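Long-range contacts in L-Ribose isomerase (Acinetobacter, PDB 4Q0Q), which probably catalyses the reversible isomerisation of the aldose L-ribose to the ketose L-ribulose, with the help of a bound metal ion: residues K104-H109 with V213-T218; C114-H119 with S173-L178; E222-A227 with G253-A258. All blocks are in the same frame, centred on the assembly; numbering follows the deposited sequence.

Interaction 1: residues K104-H109 with V213-T218. With RUU (alpha-L-ribulofuranose), chain C.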
loop_
_atom_site.group_PDB
_atom_site.type_symbol
_atom_site.label_atom_id
_atom_site.label_comp_id
_atom_site.label_asym_id
_atom_site.label_seq_id
_atom_site.Cartn_x
_atom_site.Cartn_y
_atom_site.Cartn_z
ATOM N N LYS A 104 14.812 -2.526 -10.241
ATOM C CA LYS A 104 14.387 -1.202 -10.648
ATOM C C LYS A 104 12.882 -1.136 -10.827
ATOM O O LYS A 104 12.225 -2.148 -11.063
ATOM C CB LYS A 104 15.084 -0.787 -11.950
ATOM C CG LYS A 104 14.570 -1.485 -13.200
ATOM C CD LYS A 104 15.666 -2.310 -13.875
ATOM C CE LYS A 104 16.113 -3.466 -12.988
ATOM N NZ LYS A 104 17.144 -4.336 -13.635
ATOM N N LEU A 105 12.341 0.070 -10.689
ATOM C CA LEU A 105 10.920 0.293 -10.859
ATOM C C LEU A 105 10.762 0.968 -12.217
ATOM O O LEU A 105 11.447 1.951 -12.507
ATOM C CB LEU A 105 10.390 1.211 -9.761
ATOM C CG LEU A 105 8.867 1.283 -9.713
ATOM C CD1 LEU A 105 8.323 -0.084 -9.296
ATOM C CD2 LEU A 105 8.420 2.372 -8.739
ATOM N N MET A 106 9.879 0.432 -13.050
ATOM C CA MET A 106 9.663 1.002 -14.368
ATOM C C MET A 106 8.251 1.556 -14.464
ATOM O O MET A 106 7.286 0.903 -14.071
ATOM C CB MET A 106 9.913 -0.063 -15.445
ATOM C CG MET A 106 11.319 -0.673 -15.360
ATOM S SD MET A 106 11.749 -1.794 -16.728
ATOM C CE MET A 106 10.629 -3.138 -16.421
ATOM N N ILE A 107 8.139 2.780 -14.964
ATOM C CA ILE A 107 6.841 3.411 -15.096
ATOM C C ILE A 107 6.609 3.826 -16.540
ATOM O O ILE A 107 7.378 4.596 -17.114
ATOM C CB ILE A 107 6.719 4.630 -14.152
ATOM C CG1 ILE A 107 6.990 4.176 -12.713
ATOM C CG2 ILE A 107 5.320 5.252 -14.271
ATOM C CD1 ILE A 107 6.867 5.267 -11.681
ATOM N N VAL A 108 5.540 3.284 -17.113
ATOM C CA VAL A 108 5.162 3.530 -18.494
ATOM C C VAL A 108 3.745 4.080 -18.558
ATOM O O VAL A 108 2.809 3.488 -18.019
ATOM C CB VAL A 108 5.243 2.213 -19.308
ATOM C CG1 VAL A 108 4.802 2.437 -20.745
ATOM C CG2 VAL A 108 6.661 1.675 -19.251
ATOM N N HIS A 109 3.587 5.220 -19.221
ATOM C CA HIS A 109 2.279 5.827 -19.329
ATOM C C HIS A 109 1.433 5.201 -20.414
ATOM O O HIS A 109 1.951 4.528 -21.302
ATOM C CB HIS A 109 2.415 7.338 -19.509
ATOM C CG HIS A 109 2.612 8.061 -18.214
ATOM N ND1 HIS A 109 3.782 7.979 -17.488
ATOM C CD2 HIS A 109 1.762 8.814 -17.477
ATOM C CE1 HIS A 109 3.643 8.650 -16.360
ATOM N NE2 HIS A 109 2.427 9.165 -16.329
ATOM N N VAL A 213 5.949 -1.400 -12.938
ATOM C CA VAL A 213 6.451 -2.754 -12.820
ATOM C C VAL A 213 7.852 -2.829 -12.239
ATOM O O VAL A 213 8.725 -2.012 -12.542
ATOM C CB VAL A 213 6.394 -3.477 -14.204
ATOM C CG1 VAL A 213 6.868 -2.542 -15.295
ATOM C CG2 VAL A 213 7.244 -4.746 -14.192
ATOM N N ARG A 214 8.048 -3.812 -11.371
ATOM C CA ARG A 214 9.342 -4.026 -10.765
ATOM C C ARG A 214 10.112 -5.075 -11.563
ATOM O O ARG A 214 9.640 -6.199 -11.767
ATOM C CB ARG A 214 9.206 -4.515 -9.315
ATOM C CG ARG A 214 10.570 -4.853 -8.685
ATOM C CD ARG A 214 10.436 -5.577 -7.349
ATOM N NE ARG A 214 9.739 -4.770 -6.350
ATOM C CZ ARG A 214 10.320 -4.223 -5.287
ATOM N NH1 ARG A 214 9.597 -3.505 -4.439
ATOM N NH2 ARG A 214 11.618 -4.399 -5.064
ATOM N N GLU A 215 11.297 -4.709 -12.024
ATOM C CA GLU A 215 12.118 -5.660 -12.743
ATOM C C GLU A 215 13.226 -6.149 -11.820
ATOM O O GLU A 215 13.889 -5.355 -11.148
ATOM C CB GLU A 215 12.752 -5.021 -13.975
ATOM C CG GLU A 215 13.715 -5.951 -14.684
ATOM C CD GLU A 215 14.394 -5.297 -15.862
ATOM O OE1 GLU A 215 13.696 -5.021 -16.860
ATOM O OE2 GLU A 215 15.618 -5.053 -15.789
ATOM N N VAL A 216 13.398 -7.460 -11.768
ATOM C CA VAL A 216 14.461 -8.066 -10.978
ATOM C C VAL A 216 15.239 -8.852 -12.024
ATOM O O VAL A 216 14.702 -9.776 -12.639
ATOM C CB VAL A 216 13.918 -9.017 -9.889
ATOM C CG1 VAL A 216 15.059 -9.836 -9.308
ATOM C CG2 VAL A 216 13.255 -8.210 -8.771
ATOM N N SER A 217 16.498 -8.484 -12.232
ATOM C CA SER A 217 17.290 -9.137 -13.260
ATOM C C SER A 217 18.763 -9.210 -12.921
ATOM O O SER A 217 19.183 -8.785 -11.845
ATOM C CB SER A 217 17.140 -8.358 -14.557
ATOM O OG SER A 217 17.846 -7.135 -14.469
ATOM N N THR A 218 19.548 -9.757 -13.850
ATOM C CA THR A 218 20.986 -9.833 -13.651
ATOM C C THR A 218 21.522 -8.426 -13.938
ATOM O O THR A 218 20.758 -7.536 -14.314
ATOM C CB THR A 218 21.661 -10.899 -14.578
ATOM O OG1 THR A 218 21.379 -10.619 -15.954
ATOM C CG2 THR A 218 21.168 -12.295 -14.232
HETATM C C1 RUU C . 13.503 -3.730 -19.588
HETATM O O1 RUU C . 13.277 -4.678 -20.625
HETATM C C2 RUU C . 14.782 -2.962 -19.831
HETATM O O2 RUU C . 15.876 -3.863 -19.950
HETATM C C3 RUU C . 15.109 -1.902 -18.790
HETATM O O3 RUU C . 15.962 -2.442 -17.794
HETATM C C4 RUU C . 15.872 -0.864 -19.621
HETATM O O4 RUU C . 17.228 -1.274 -19.745
HETATM C C5 RUU C . 15.209 -0.951 -20.991
HETATM O O5 RUU C . 14.641 -2.269 -21.080
#
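The K104–M106 run pairs with V213–E215 as two neighbouring antiparallel strands in the wall of a cupin-type beta barrel, and one face of that pair lines the sugar pocket. The register is set by two hydrogen-bonded pairs. At K104 and E215, K104 N reaches E215 O at 3.1 Å, while E215 N returns to K104 O at 2.9 Å. M106 N donates to V213 O at 2.8 Å, answered by V213 N to M106 O at 2.9 Å. The non-hydrogen-bonded pair L105 and R214 sits between them with its side chains on the other face, where both touch Y38 and R214 makes a salt bridge to E127 of a second subunit.

On the pocket face the side chains of K104, M106, V213 and E215 gather. K104 bends at chi2 and chi3, which carries its aliphatic part obliquely across E215, with CD and CE nearest OE2, and its ammonium to the carboxylate. The modelled K104 NZ lies 2.7 Å from E215 OE2 in a salt bridge, with S217 OG as a second acceptor; that nitrogen is crowded by another atom, so its exact place is less certain. M106 packs its CB on V213 CG1 at 3.9 Å. Its thioether end then turns at chi3 (-67°) and runs across the glutamate, with CE 3.6 Å from E215 OE1.

E215 itself leaves the strand with CG anti to its backbone N (chi1 175°) and stays extended, which projects the carboxylate toward bound alpha-L-ribulofuranose and the cobalt ion. The sugar's O3 gives OE2 a weak hydrogen bond, and M106 SD approaches the same ligand. The carboxylate's other oxygen, E215 OE1, comes within 3.0 Å of sugar C1.

Interaction 2: residues C114-H119 with S173-L178. With CO (cobalt (II) ion), chain B; RUU (alpha-L-ribulofuranose), chain H; RUU (alpha-L-ribulofuranose), chain C; RUU (alpha-L-ribulofuranose), chain I.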
loop_
_atom_site.group_PDB
_atom_site.type_symbol
_atom_site.label_atom_id
_atom_site.label_comp_id
_atom_site.label_asym_id
_atom_site.label_seq_id
_atom_site.Cartn_x
_atom_site.Cartn_y
_atom_site.Cartn_z
ATOM N N CYS A 114 8.307 0.485 -23.991
ATOM C CA CYS A 114 9.701 0.246 -23.670
ATOM C C CYS A 114 9.896 -0.500 -25.004
ATOM O O CYS A 114 9.363 -1.598 -25.186
ATOM C CB CYS A 114 9.880 -0.727 -22.512
ATOM S SG CYS A 114 11.618 -1.163 -22.284
ATOM N N PRO A 115 10.627 0.099 -25.959
ATOM C CA PRO A 115 10.899 -0.442 -27.299
ATOM C C PRO A 115 11.662 -1.758 -27.467
ATOM O O PRO A 115 12.437 -2.165 -26.607
ATOM C CB PRO A 115 11.620 0.714 -27.978
ATOM C CG PRO A 115 12.467 1.231 -26.856
ATOM C CD PRO A 115 11.485 1.272 -25.699
ATOM N N PRO A 116 11.458 -2.426 -28.619
ATOM C CA PRO A 116 12.092 -3.699 -28.983
ATOM C C PRO A 116 13.605 -3.714 -28.800
ATOM O O PRO A 116 14.313 -2.838 -29.297
ATOM C CB PRO A 116 11.697 -3.868 -30.447
ATOM C CG PRO A 116 10.319 -3.294 -30.476
ATOM C CD PRO A 116 10.495 -2.016 -29.657
ATOM N N HIS A 117 14.096 -4.725 -28.091
ATOM C CA HIS A 117 15.523 -4.863 -27.844
ATOM C C HIS A 117 15.790 -6.217 -27.214
ATOM O O HIS A 117 14.862 -6.918 -26.821
ATOM C CB HIS A 117 16.019 -3.768 -26.886
ATOM C CG HIS A 117 15.489 -3.898 -25.487
ATOM N ND1 HIS A 117 14.201 -3.555 -25.140
ATOM C CD2 HIS A 117 16.071 -4.363 -24.355
ATOM C CE1 HIS A 117 14.010 -3.801 -23.855
ATOM N NE2 HIS A 117 15.130 -4.292 -23.356
ATOM N N HIS A 118 17.061 -6.589 -27.134
ATOM C CA HIS A 118 17.428 -7.838 -26.497
ATOM C C HIS A 118 18.747 -7.620 -25.778
ATOM O O HIS A 118 19.442 -6.636 -26.022
ATOM C CB HIS A 118 17.531 -8.989 -27.517
ATOM C CG HIS A 118 18.812 -9.019 -28.292
ATOM N ND1 HIS A 118 19.004 -8.292 -29.447
ATOM C CD2 HIS A 118 19.969 -9.685 -28.069
ATOM C CE1 HIS A 118 20.225 -8.509 -29.902
ATOM N NE2 HIS A 118 20.832 -9.350 -29.084
ATOM N N HIS A 119 19.072 -8.524 -24.864
ATOM C CA HIS A 119 20.307 -8.432 -24.115
ATOM C C HIS A 119 21.098 -9.711 -24.360
ATOM O O HIS A 119 20.525 -10.801 -24.428
ATOM C CB HIS A 119 20.013 -8.298 -22.619
ATOM C CG HIS A 119 19.084 -7.177 -22.283
ATOM N ND1 HIS A 119 19.421 -5.852 -22.462
ATOM C CD2 HIS A 119 17.824 -7.181 -21.792
ATOM C CE1 HIS A 119 18.409 -5.089 -22.093
ATOM N NE2 HIS A 119 17.426 -5.870 -21.682
ATOM N N SER A 173 7.931 -1.590 -37.914
ATOM C CA SER A 173 8.671 -2.766 -38.360
ATOM C C SER A 173 9.614 -3.324 -37.302
ATOM O O SER A 173 10.016 -4.477 -37.388
ATOM C CB SER A 173 9.471 -2.457 -39.627
ATOM O OG SER A 173 10.583 -1.640 -39.320
ATOM N N SER A 174 9.967 -2.517 -36.305
ATOM C CA SER A 174 10.879 -2.983 -35.264
ATOM C C SER A 174 10.243 -4.036 -34.355
ATOM O O SER A 174 10.954 -4.785 -33.676
ATOM C CB SER A 174 11.390 -1.803 -34.419
ATOM O OG SER A 174 10.361 -1.236 -33.625
ATOM N N TYR A 175 8.910 -4.103 -34.358
ATOM C CA TYR A 175 8.174 -5.061 -33.533
ATOM C C TYR A 175 7.847 -6.366 -34.264
ATOM O O TYR A 175 7.268 -7.281 -33.682
ATOM C CB TYR A 175 6.863 -4.441 -33.038
ATOM C CG TYR A 175 7.034 -3.266 -32.100
ATOM C CD1 TYR A 175 7.490 -2.032 -32.572
ATOM C CD2 TYR A 175 6.754 -3.391 -30.736
ATOM C CE1 TYR A 175 7.666 -0.956 -31.711
ATOM C CE2 TYR A 175 6.929 -2.318 -29.862
ATOM C CZ TYR A 175 7.388 -1.105 -30.354
ATOM O OH TYR A 175 7.606 -0.049 -29.497
ATOM N N GLU A 176 8.227 -6.442 -35.534
ATOM C CA GLU A 176 7.968 -7.609 -36.373
ATOM C C GLU A 176 8.247 -8.986 -35.773
ATOM O O GLU A 176 7.362 -9.839 -35.736
ATOM C CB GLU A 176 8.747 -7.487 -37.682
ATOM C CG GLU A 176 8.056 -6.672 -38.753
ATOM C CD GLU A 176 6.731 -7.278 -39.151
ATOM O OE1 GLU A 176 5.694 -6.841 -38.610
ATOM O OE2 GLU A 176 6.728 -8.202 -39.993
ATOM N N LYS A 177 9.474 -9.202 -35.319
ATOM C CA LYS A 177 9.868 -10.496 -34.766
ATOM C C LYS A 177 9.327 -10.833 -33.380
ATOM O O LYS A 177 9.406 -11.984 -32.947
ATOM C CB LYS A 177 11.398 -10.606 -34.756
ATOM C CG LYS A 177 12.033 -10.695 -36.141
ATOM C CD LYS A 177 13.554 -10.612 -36.059
ATOM C CE LYS A 177 14.227 -11.286 -37.244
ATOM N NZ LYS A 177 13.709 -10.810 -38.553
ATOM N N LEU A 178 8.790 -9.841 -32.678
ATOM C CA LEU A 178 8.242 -10.058 -31.338
ATOM C C LEU A 178 6.796 -10.513 -31.487
ATOM O O LEU A 178 5.854 -9.776 -31.177
ATOM C CB LEU A 178 8.324 -8.763 -30.519
ATOM C CG LEU A 178 9.732 -8.214 -30.248
ATOM C CD1 LEU A 178 10.402 -7.767 -31.552
ATOM C CD2 LEU A 178 9.637 -7.041 -29.285
HETATM CO CO CO B . 15.267 -5.545 -21.404
HETATM C C1 RUU H . 0.446 -8.160 -34.753
HETATM O O1 RUU H . -0.732 -8.155 -35.547
HETATM C C2 RUU H . 1.689 -8.032 -35.613
HETATM O O2 RUU H . 1.685 -9.034 -36.620
HETATM C C3 RUU H . 2.986 -8.104 -34.810
HETATM O O3 RUU H . 3.714 -9.271 -35.164
HETATM C C4 RUU H . 3.784 -6.859 -35.194
HETATM O O4 RUU H . 4.916 -7.235 -35.963
HETATM C C5 RUU H . 2.849 -5.999 -36.043
HETATM O O5 RUU H . 1.642 -6.748 -36.257
HETATM C C1 RUU C . 13.503 -3.730 -19.588
HETATM O O1 RUU C . 13.277 -4.678 -20.625
HETATM C C2 RUU C . 14.782 -2.962 -19.831
HETATM O O2 RUU C . 15.876 -3.863 -19.950
HETATM C C3 RUU C . 15.109 -1.902 -18.790
HETATM O O3 RUU C . 15.962 -2.442 -17.794
HETATM C C4 RUU C . 15.872 -0.864 -19.621
HETATM O O4 RUU C . 17.228 -1.274 -19.745
HETATM C C5 RUU C . 15.209 -0.951 -20.991
HETATM O O5 RUU C . 14.641 -2.269 -21.080
HETATM C C1 RUU I . 16.752 -15.920 -35.432
HETATM O O1 RUU I . 16.001 -17.116 -35.588
HETATM C C2 RUU I . 15.868 -14.751 -35.028
HETATM O O2 RUU I . 15.423 -14.053 -36.181
HETATM C C3 RUU I . 16.555 -13.783 -34.068
HETATM O O3 RUU I . 16.485 -12.462 -34.588
HETATM C C4 RUU I . 15.761 -13.854 -32.763
HETATM O O4 RUU I . 15.123 -12.609 -32.533
HETATM C C5 RUU I . 14.707 -14.936 -32.967
HETATM O O5 RUU I . 14.717 -15.287 -34.357
#
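With its CG anti to the carbonyl carbon (chi1 -65°) and its ring turned by a chi2 of 72°, Y175 lays one flat face against P116. The result is a proline–aromatic CH-pi contact: P116 CG stands 3.4 Å from the centroid of the Y175 ring, only 4° off the ring normal. The next atom of the pyrrolidine, P116 CD, is displaced toward the phenol end and meets Y175 CZ at 3.3 Å. The two side chains cross at about a right angle, with the CG and CD methylenes of P116 over the ring face.

Other parts of the 173–178 loop close around the same proline. P116 CB touches the backbone oxygen S174 O at 3.4 Å and the methyl L178 CD2 at 4.0 Å, the leucine being brought back by the type I turn Y175–L178. The polar ends look elsewhere: Y175 OH is hydrogen-bonded to E72 and S174 OG to the backbone of R171.

P116 is also the corner at which the chain turns toward the metal. Just behind it H117 ND1 donates to P115 O at 2.7 Å, close to the imidazole plane, which fixes the ring's rotation and leaves H117 NE2 for the cobalt ion at 2.3 Å. H119 NE2 binds the same ion at 2.2 Å. H199, E124 and the sugar atoms O1 and O2 complete six ligands, the three-histidine, one-glutamate set familiar from cupins.

In the fold, strand 113–118 runs between strands 199–202 and 244–245. The 173–178 loop, which links strand 132–137 to strand 180–185, lies over its corner, and P116, Y175 and L178 all pack on A200 of strand 199–202.

Interaction 3: residues E222-A227 with G253-A258. With RUU (alpha-L-ribulofuranose), chain D; RUU (alpha-L-ribulofuranose), chain C.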
loop_
_atom_site.group_PDB
_atom_site.type_symbol
_atom_site.label_atom_id
_atom_site.label_comp_id
_atom_site.label_asym_id
_atom_site.label_seq_id
_atom_site.Cartn_x
_atom_site.Cartn_y
_atom_site.Cartn_z
ATOM N N GLU A 222 24.904 -0.604 -18.730
ATOM C CA GLU A 222 24.397 0.549 -19.472
ATOM C C GLU A 222 25.183 1.827 -19.194
ATOM O O GLU A 222 25.022 2.447 -18.144
ATOM C CB GLU A 222 22.924 0.791 -19.123
ATOM C CG GLU A 222 22.000 -0.386 -19.400
ATOM C CD GLU A 222 20.563 -0.114 -18.975
ATOM O OE1 GLU A 222 20.321 0.069 -17.759
ATOM O OE2 GLU A 222 19.673 -0.083 -19.854
ATOM N N PRO A 223 26.045 2.238 -20.136
ATOM C CA PRO A 223 26.843 3.458 -19.956
ATOM C C PRO A 223 25.989 4.723 -20.080
ATOM O O PRO A 223 26.157 5.502 -21.019
ATOM C CB PRO A 223 27.882 3.359 -21.073
ATOM C CG PRO A 223 28.001 1.870 -21.306
ATOM C CD PRO A 223 26.559 1.447 -21.267
ATOM N N THR A 224 25.074 4.923 -19.134
ATOM C CA THR A 224 24.199 6.091 -19.156
ATOM C C THR A 224 24.896 7.329 -18.608
ATOM O O THR A 224 26.010 7.256 -18.085
ATOM C CB THR A 224 22.916 5.858 -18.326
ATOM O OG1 THR A 224 23.261 5.711 -16.944
ATOM C CG2 THR A 224 22.188 4.606 -18.802
ATOM N N GLU A 225 24.226 8.471 -18.729
ATOM C CA GLU A 225 24.767 9.736 -18.256
ATOM C C GLU A 225 24.990 9.662 -16.747
ATOM O O GLU A 225 26.075 9.976 -16.258
ATOM C CB GLU A 225 23.795 10.871 -18.600
ATOM C CG GLU A 225 24.443 12.227 -18.872
ATOM C CD GLU A 225 24.952 12.918 -17.617
ATOM O OE1 GLU A 225 25.921 12.421 -17.002
ATOM O OE2 GLU A 225 24.375 13.964 -17.245
ATOM N N ALA A 226 23.965 9.229 -16.016
ATOM C CA ALA A 226 24.054 9.115 -14.562
ATOM C C ALA A 226 24.987 7.986 -14.148
ATOM O O ALA A 226 25.267 7.804 -12.963
ATOM C CB ALA A 226 22.674 8.891 -13.966
ATOM N N ALA A 227 25.464 7.231 -15.132
ATOM C CA ALA A 227 26.368 6.116 -14.880
ATOM C C ALA A 227 27.808 6.516 -15.186
ATOM O O ALA A 227 28.753 5.916 -14.670
ATOM C CB ALA A 227 25.965 4.918 -15.734
ATOM N N GLY A 253 19.405 7.105 -27.863
ATOM C CA GLY A 253 18.498 7.849 -27.011
ATOM C C GLY A 253 18.513 7.325 -25.589
ATOM O O GLY A 253 18.478 8.096 -24.630
ATOM N N ARG A 254 18.582 6.006 -25.457
ATOM C CA ARG A 254 18.590 5.348 -24.156
ATOM C C ARG A 254 19.647 5.927 -23.216
ATOM O O ARG A 254 19.400 6.101 -22.021
ATOM C CB ARG A 254 18.852 3.846 -24.342
ATOM C CG ARG A 254 18.398 2.942 -23.187
ATOM C CD ARG A 254 19.020 3.328 -21.855
ATOM N NE ARG A 254 18.605 2.451 -20.763
ATOM C CZ ARG A 254 18.705 2.769 -19.476
ATOM N NH1 ARG A 254 18.307 1.913 -18.541
ATOM N NH2 ARG A 254 19.188 3.952 -19.122
ATOM N N LEU A 255 20.821 6.228 -23.762
ATOM C CA LEU A 255 21.930 6.733 -22.962
ATOM C C LEU A 255 21.943 8.224 -22.614
ATOM O O LEU A 255 22.805 8.669 -21.858
ATOM C CB LEU A 255 23.253 6.346 -23.634
ATOM C CG LEU A 255 23.422 4.847 -23.915
ATOM C CD1 LEU A 255 24.740 4.602 -24.627
ATOM C CD2 LEU A 255 23.365 4.062 -22.611
ATOM N N GLN A 256 21.005 8.998 -23.149
ATOM C CA GLN A 256 20.967 10.426 -22.831
ATOM C C GLN A 256 19.643 11.094 -23.173
ATOM O O GLN A 256 19.085 10.882 -24.253
ATOM C CB GLN A 256 22.098 11.173 -23.546
ATOM C CG GLN A 256 22.320 12.583 -23.001
ATOM C CD GLN A 256 23.237 13.424 -23.870
ATOM O OE1 GLN A 256 24.247 12.939 -24.378
ATOM N NE2 GLN A 256 22.893 14.699 -24.035
ATOM N N THR A 257 19.150 11.909 -22.245
ATOM C CA THR A 257 17.895 12.625 -22.426
ATOM C C THR A 257 18.183 14.101 -22.690
ATOM O O THR A 257 18.973 14.724 -21.978
ATOM C CB THR A 257 17.007 12.516 -21.170
ATOM O OG1 THR A 257 16.845 11.137 -20.821
ATOM C CG2 THR A 257 15.639 13.142 -21.424
ATOM N N ALA A 258 17.542 14.661 -23.708
ATOM C CA ALA A 258 17.743 16.064 -24.055
ATOM C C ALA A 258 16.771 16.956 -23.289
ATOM O O ALA A 258 15.585 17.028 -23.613
ATOM C CB ALA A 258 17.567 16.257 -25.556
HETATM C C1 RUU D . 17.602 4.991 -12.397
HETATM O O1 RUU D . 17.549 5.918 -11.318
HETATM C C2 RUU D . 18.458 5.507 -13.544
HETATM O O2 RUU D . 17.662 6.257 -14.448
HETATM C C3 RUU D . 19.192 4.404 -14.304
HETATM O O3 RUU D . 18.565 4.192 -15.560
HETATM C C4 RUU D . 20.604 4.954 -14.517
HETATM O O4 RUU D . 20.699 5.544 -15.805
HETATM C C5 RUU D . 20.769 6.037 -13.453
HETATM O O5 RUU D . 19.452 6.384 -12.992
HETATM C C1 RUU C . 13.503 -3.730 -19.588
HETATM O O1 RUU C . 13.277 -4.678 -20.625
HETATM C C2 RUU C . 14.782 -2.962 -19.831
HETATM O O2 RUU C . 15.876 -3.863 -19.950
HETATM C C3 RUU C . 15.109 -1.902 -18.790
HETATM O O3 RUU C . 15.962 -2.442 -17.794
HETATM C C4 RUU C . 15.872 -0.864 -19.621
HETATM O O4 RUU C . 17.228 -1.274 -19.745
HETATM C C5 RUU C . 15.209 -0.951 -20.991
HETATM O O5 RUU C . 14.641 -2.269 -21.080
#
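E222 and R254 meet at about a right angle, the carboxylate and guanidinium planes turned 76° apart. The acid approaches from above: E222 OE2 lies over one face of the guanidinium, 2.8 Å from R254 NH1 in a salt bridge that, coming over the face, probably relies on charge more than on a straight N-H bond. NH1 sits about equally far from both carboxylate oxygens. Oxygens of two bound ribulofuranose molecules occupy the guanidinium edge instead. One of these sugars, next to the cobalt, also donates from O4 to E222 OE2 at 2.7 Å; N243 ND2 hydrogen-bonds the same oxygen and S220 OG the other, OE1. E222 thus touches the sugar directly, and R254, behind it, probably helps position its carboxylate.

T224 splits its two branches. Its CG2 lies close to R254 NH2, 3.1 Å away, while OG1, placed between the backbone N and carbonyl carbon (chi1 66°), hydrogen-bonds O4 of the second sugar at 2.8 Å.

L255 provides the apolar side, its CD2 4.3 Å from P223 CD. P223 is the central residue of an inverse gamma turn in which T224 N binds E222 O at 2.7 Å. One weak backbone bond, E225 N to L255 O, links the two segments.

The 222–227 loop, between strands 211–217 and 244–245, is thereby held against the C-terminal end of helix 248–254, with P223 and L255 both touching H241.

In the fold
Interaction 1 lies nearest the centre of the chain, about 7 Å from it, and is buried; it joins two strands of the larger sheet through backbone bonds. Interaction 2 is also buried but attaches a loop to strand 113–118 of the other sheet by apolar and CH-pi contacts, with no hydrogen bond between its segments. Partly exposed interaction 3 joins a loop to a helix end by a salt bridge together with leucine packing. Strands 101–108 and 113–118 are consecutive, and 213–218 leads shortly into 222–227. Although their centres lie about 17 to 20 Å apart, the three contacts meet at one ribulofuranose, bringing a carboxylate, metal ligands and a second carboxylate respectively.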